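Local coordinates for protein pectinesterase 1 (Solanum lycopersicum, PDB 1XG2) that hydrolyses the methyl esters of cell-wall pectin, releasing methanol, and is held here in complex with its inhibitor protein, at residues Phe142-Tyr147 against Phe163-Leu168; Gln95-Gln100 against Asn123-Asp128. All coordinates share one frame; numbering follows the deposited sequence.

Interaction 1: Phe142-Tyr147 against Phe163-Leu168; sequences FYRDSY and FQKCQL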
# COMPACT_ATOMS: atom_id res chain seq x y z
N PHE A 142 -0.71 -8.00 -5.83
CA PHE A 142 0.06 -8.53 -6.94
C PHE A 142 -0.29 -7.74 -8.19
O PHE A 142 -1.47 -7.63 -8.56
CB PHE A 142 -0.28 -10.01 -7.13
CG PHE A 142 0.53 -10.69 -8.20
CD1 PHE A 142 1.91 -10.79 -8.12
CD2 PHE A 142 -0.11 -11.28 -9.29
CE1 PHE A 142 2.63 -11.42 -9.13
CE2 PHE A 142 0.61 -11.94 -10.29
CZ PHE A 142 1.96 -11.99 -10.21
N TYR A 143 0.75 -7.22 -8.83
CA TYR A 143 0.66 -6.50 -10.08
C TYR A 143 1.38 -7.31 -11.15
O TYR A 143 2.52 -7.70 -10.98
CB TYR A 143 1.31 -5.11 -9.97
CG TYR A 143 0.54 -4.21 -9.05
CD1 TYR A 143 0.60 -4.38 -7.66
CD2 TYR A 143 -0.26 -3.19 -9.54
CE1 TYR A 143 -0.12 -3.55 -6.80
CE2 TYR A 143 -1.00 -2.37 -8.68
CZ TYR A 143 -0.93 -2.57 -7.32
OH TYR A 143 -1.66 -1.78 -6.46
N ARG A 144 0.69 -7.54 -12.26
CA ARG A 144 1.18 -8.41 -13.32
C ARG A 144 0.88 -7.80 -14.68
O ARG A 144 -0.23 -7.33 -14.93
CB ARG A 144 0.52 -9.77 -13.19
CG ARG A 144 0.88 -10.78 -14.26
CD ARG A 144 2.30 -11.33 -14.19
NE ARG A 144 2.60 -12.11 -15.38
CZ ARG A 144 3.41 -13.16 -15.44
NH1 ARG A 144 4.09 -13.58 -14.38
NH2 ARG A 144 3.57 -13.79 -16.60
N ASP A 145 1.88 -7.86 -15.57
CA ASP A 145 1.72 -7.47 -16.96
C ASP A 145 1.16 -6.05 -17.13
O ASP A 145 0.39 -5.78 -18.04
CB ASP A 145 0.81 -8.47 -17.69
CG ASP A 145 1.47 -9.83 -17.87
OD1 ASP A 145 0.73 -10.78 -18.23
OD2 ASP A 145 2.68 -10.06 -17.69
N SER A 146 1.54 -5.15 -16.22
CA SER A 146 0.93 -3.83 -16.17
C SER A 146 1.96 -2.74 -16.48
O SER A 146 3.16 -2.98 -16.44
CB SER A 146 0.27 -3.60 -14.80
OG SER A 146 -0.88 -4.43 -14.63
N TYR A 147 1.46 -1.55 -16.79
CA TYR A 147 2.27 -0.39 -17.04
C TYR A 147 1.94 0.60 -15.92
O TYR A 147 0.79 0.89 -15.68
CB TYR A 147 1.88 0.16 -18.41
CG TYR A 147 2.65 1.31 -18.97
CD1 TYR A 147 3.65 1.12 -19.93
CD2 TYR A 147 2.31 2.62 -18.62
CE1 TYR A 147 4.33 2.23 -20.49
CE2 TYR A 147 2.96 3.72 -19.17
CZ TYR A 147 3.97 3.53 -20.10
OH TYR A 147 4.61 4.66 -20.62
N PHE A 163 5.43 -6.67 -7.85
CA PHE A 163 5.26 -6.30 -9.25
C PHE A 163 6.03 -7.31 -10.08
O PHE A 163 7.23 -7.51 -9.87
CB PHE A 163 5.79 -4.89 -9.52
CG PHE A 163 5.04 -3.82 -8.80
CD1 PHE A 163 5.35 -3.52 -7.48
CD2 PHE A 163 4.02 -3.11 -9.42
CE1 PHE A 163 4.63 -2.56 -6.80
CE2 PHE A 163 3.31 -2.14 -8.75
CZ PHE A 163 3.62 -1.86 -7.44
N GLN A 164 5.35 -7.95 -11.01
CA GLN A 164 5.96 -8.96 -11.84
C GLN A 164 5.65 -8.72 -13.30
O GLN A 164 4.49 -8.59 -13.65
CB GLN A 164 5.45 -10.33 -11.41
CG GLN A 164 6.46 -11.41 -11.48
CD GLN A 164 5.92 -12.70 -10.91
OE1 GLN A 164 4.98 -13.27 -11.46
NE2 GLN A 164 6.49 -13.16 -9.80
N LYS A 165 6.68 -8.68 -14.14
CA LYS A 165 6.51 -8.45 -15.57
C LYS A 165 5.69 -7.18 -15.88
O LYS A 165 4.86 -7.15 -16.78
CB LYS A 165 5.90 -9.68 -16.25
CG LYS A 165 6.66 -10.97 -15.96
CD LYS A 165 7.42 -11.49 -17.15
CE LYS A 165 8.25 -12.75 -16.79
NZ LYS A 165 7.51 -14.06 -16.97
N CYS A 166 5.97 -6.14 -15.10
CA CYS A 166 5.41 -4.81 -15.34
C CYS A 166 6.47 -3.92 -15.96
O CYS A 166 7.66 -4.14 -15.77
CB CYS A 166 4.95 -4.18 -14.03
SG CYS A 166 3.57 -5.08 -13.26
N GLN A 167 6.02 -2.90 -16.69
CA GLN A 167 6.90 -1.84 -17.15
C GLN A 167 6.66 -0.64 -16.24
O GLN A 167 5.56 -0.10 -16.18
CB GLN A 167 6.60 -1.53 -18.62
CG GLN A 167 6.70 -2.77 -19.50
CD GLN A 167 6.85 -2.46 -20.99
OE1 GLN A 167 7.95 -2.13 -21.46
NE2 GLN A 167 5.76 -2.61 -21.73
N LEU A 168 7.70 -0.28 -15.50
CA LEU A 168 7.69 0.85 -14.59
C LEU A 168 8.44 1.97 -15.30
O LEU A 168 9.66 1.90 -15.50
CB LEU A 168 8.34 0.48 -13.26
CG LEU A 168 7.82 -0.84 -12.65
CD1 LEU A 168 8.48 -1.11 -11.33
CD2 LEU A 168 6.34 -0.80 -12.50
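The rings of Tyr-143 and Phe-163 form an offset stack, with centroids 4.6 Å apart and planes inclined by 21°. Phe-163 CE2 lies over the tyrosine face, 3.5 Å from Tyr-143 CG. In both residues CG is anti to the carbonyl carbon (chi1 -67° and -64°), which sends the rings side by side in the same direction. On the other face of the sheet Arg-144 crosses Gln-164. Arg-144 NH1 gives Gln-164 OE1 a weak hydrogen bond of 3.1 Å, with the oxygen at the guanidinium edge. That same oxygen also sits near the edge of the Phe-142 ring. Lys-165 CG packs over the guanidinium face, and Arg-144 NE makes a salt bridge to Asp-145 OD2.

The backbone sets this pairing. Gln-164 N donates to Tyr-143 O at 2.8 Å, and Gln-167 N to Ser-146 O at 2.9 Å. Between these bonds both segments bend at Asp-145 and Lys-165, each in the left-handed helical conformation. Ser-146 N donates a hydrogen bond to Cys-166 SG, 3.6 Å long, within the bend. These are equivalent corners of successive coils in the parallel beta-helix of the pectinesterase domain. The stacked rings belong to its interior, where Phe-163 also touches Ile-155 and Ile-197. Outside, Gln-164 NE2 bonds to Val-312 O and Gln-198 OE1, and Phe-142 touches Tyr-311.

Two like charges meet at the bend, with Arg-144 NH2 only 4.0 Å from Lys-165 NZ. Each cation has its own carboxylate, Asp-145 for Arg-144 and Asp-317 for Lys-165. The two carboxylates probably balance the paired positive charges and make their close approach tolerable.

Interaction 2: Gln95-Gln100 against Asn123-Asp128; sequences QDICIQ and NRCRID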
# COMPACT_ATOMS: atom_id res chain seq x y z
N GLN A 95 -8.43 -5.21 -14.17
CA GLN A 95 -7.87 -5.79 -15.39
C GLN A 95 -8.28 -5.05 -16.65
O GLN A 95 -9.41 -4.56 -16.75
CB GLN A 95 -8.27 -7.26 -15.50
CG GLN A 95 -7.58 -8.04 -16.62
CD GLN A 95 -8.08 -9.46 -16.69
OE1 GLN A 95 -8.89 -9.80 -17.56
NE2 GLN A 95 -7.64 -10.28 -15.74
N ASP A 96 -7.35 -5.01 -17.60
CA ASP A 96 -7.56 -4.48 -18.96
C ASP A 96 -8.17 -3.09 -18.97
O ASP A 96 -9.16 -2.84 -19.65
CB ASP A 96 -8.44 -5.44 -19.78
CG ASP A 96 -7.74 -6.74 -20.08
OD1 ASP A 96 -6.54 -6.71 -20.42
OD2 ASP A 96 -8.33 -7.83 -19.97
N ILE A 97 -7.58 -2.20 -18.18
CA ILE A 97 -8.18 -0.89 -17.95
C ILE A 97 -7.08 0.09 -17.57
O ILE A 97 -6.03 -0.31 -17.09
CB ILE A 97 -9.28 -0.99 -16.85
CG1 ILE A 97 -10.17 0.25 -16.84
CG2 ILE A 97 -8.65 -1.22 -15.47
CD1 ILE A 97 -11.43 0.08 -16.04
N CYS A 98 -7.33 1.37 -17.82
CA CYS A 98 -6.41 2.44 -17.42
C CYS A 98 -7.05 3.21 -16.27
O CYS A 98 -8.22 3.52 -16.33
CB CYS A 98 -6.16 3.40 -18.60
SG CYS A 98 -5.22 4.88 -18.11
N ILE A 99 -6.28 3.48 -15.22
CA ILE A 99 -6.67 4.41 -14.17
C ILE A 99 -5.69 5.56 -14.26
O ILE A 99 -4.49 5.35 -14.23
CB ILE A 99 -6.61 3.78 -12.77
CG1 ILE A 99 -7.36 2.43 -12.71
CG2 ILE A 99 -7.19 4.74 -11.73
CD1 ILE A 99 -8.80 2.48 -13.16
N GLN A 100 -6.20 6.78 -14.36
CA GLN A 100 -5.34 7.92 -14.49
C GLN A 100 -5.77 9.10 -13.64
O GLN A 100 -6.95 9.28 -13.33
CB GLN A 100 -5.21 8.34 -15.95
CG GLN A 100 -6.47 8.76 -16.61
CD GLN A 100 -6.22 9.55 -17.94
OE1 GLN A 100 -7.05 10.35 -18.34
NE2 GLN A 100 -5.10 9.27 -18.60
N ASN A 123 -4.01 -6.70 -13.15
CA ASN A 123 -3.56 -7.46 -14.30
C ASN A 123 -3.81 -6.70 -15.60
O ASN A 123 -4.93 -6.33 -15.89
CB ASN A 123 -4.36 -8.77 -14.33
CG ASN A 123 -3.84 -9.76 -15.37
OD1 ASN A 123 -4.59 -10.54 -15.95
ND2 ASN A 123 -2.53 -9.70 -15.63
N ARG A 124 -2.75 -6.48 -16.37
CA ARG A 124 -2.85 -5.84 -17.67
C ARG A 124 -3.53 -4.47 -17.57
O ARG A 124 -4.45 -4.17 -18.32
CB ARG A 124 -3.60 -6.73 -18.67
CG ARG A 124 -2.90 -8.06 -18.95
CD ARG A 124 -3.43 -8.78 -20.19
NE ARG A 124 -4.87 -9.03 -20.11
CZ ARG A 124 -5.43 -10.18 -19.72
NH1 ARG A 124 -4.71 -11.23 -19.37
NH2 ARG A 124 -6.75 -10.28 -19.70
N CYS A 125 -3.09 -3.68 -16.59
CA CYS A 125 -3.61 -2.33 -16.39
C CYS A 125 -2.56 -1.30 -16.70
O CYS A 125 -1.38 -1.60 -16.64
CB CYS A 125 -4.06 -2.16 -14.95
SG CYS A 125 -5.54 -3.12 -14.59
N ARG A 126 -2.99 -0.07 -16.99
CA ARG A 126 -2.11 1.06 -17.20
C ARG A 126 -2.47 2.09 -16.11
O ARG A 126 -3.58 2.55 -16.06
CB ARG A 126 -2.35 1.66 -18.59
CG ARG A 126 -1.35 2.73 -19.01
CD ARG A 126 -1.38 3.08 -20.52
NE ARG A 126 -2.75 3.30 -20.98
CZ ARG A 126 -3.37 4.46 -20.99
NH1 ARG A 126 -2.76 5.58 -20.59
NH2 ARG A 126 -4.62 4.52 -21.42
N ILE A 127 -1.53 2.40 -15.22
CA ILE A 127 -1.77 3.34 -14.13
C ILE A 127 -0.91 4.55 -14.42
O ILE A 127 0.29 4.45 -14.47
CB ILE A 127 -1.43 2.71 -12.77
CG1 ILE A 127 -2.00 1.27 -12.66
CG2 ILE A 127 -1.93 3.58 -11.64
CD1 ILE A 127 -3.50 1.14 -12.78
N ASP A 128 -1.54 5.71 -14.59
CA ASP A 128 -0.90 6.87 -15.21
C ASP A 128 -1.15 8.13 -14.39
O ASP A 128 -2.28 8.53 -14.20
CB ASP A 128 -1.45 7.02 -16.64
CG ASP A 128 -1.07 8.35 -17.31
OD1 ASP A 128 -1.36 8.51 -18.51
OD2 ASP A 128 -0.51 9.29 -16.73
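The guanidinium of Arg-126 lies across the sulfur of Cys-98. Cys-98 SG sits over one face of it, offset toward the rim and 3.4 Å from Arg-126 CZ. The arginine chain runs extended to CG and CD and then bends (chi3 48°), which folds its head back over the neighbouring strand. Its NH2 gives a hydrogen bond to Met-62 O, beyond the contact, which probably limits how the group can turn.

At the other end Asp-96 and Arg-124 lie side by side. Arg-124 NE donates to Asp-96 OD1 at 2.9 Å, and Arg-124 NH2 to Asp-96 OD2, also at 2.9 Å. Both oxygens are met on their syn side, and the two flat groups are nearly coplanar, 28° apart. An alanine in place of Asp-96 would remove both acceptors, and the Arg-124 head would probably lose its charge partner and be free to swing away.

Asp-96 and Arg-124 both take the left-handed helical conformation, where each segment turns from one parallel sheet of the beta-helix into the next. The corners stack coil on coil. Asp-96 N hydrogen-bonds to Asn-123 O at the turn, and Arg-126 N to Ile-97 O after it. Ile-99 N then reaches Arg-126 O at 3.0 Å, and Asp-128 N returns to Ile-99 O.

The interior side is apolar. Ile-99 CG1 meets Ile-127 CD1 at 4.1 Å, with the side chains pointing the same way. Ile-97 CG2 rests 3.7 Å from Cys-125 SG, and Leu-94 touches both Ile-99 and Cys-125. On the outer face Gln-100 and Asp-128 stand next to each other, but their polar ends are held separately. Gln-100 OE1 bonds to Thr-68 OG1, and Asp-128 OD2 forms a salt bridge with Arg-171 NH1.

Overall arrangement
From the N terminus, residues 95-100 come first. The chain then makes one coil and interaction 2 closes when 123-128 lies beside them. A further coil brings in 142-147. Interaction 1 closes the next coil when 163-168 arrives. The two closures are in series, so they neither nest nor cross. Their inner members are neighbours: Tyr-147 N and O probably hydrogen-bond to Cys-125 O and Ile-127 N, respectively. The four segments thus form a continuous row of corners on successive coils. They join the sheet holding strands 93-95, 120-123, 140-144 and 160-164 to the sheet holding strands 98-101, 126-128, 147-150 and 167-170.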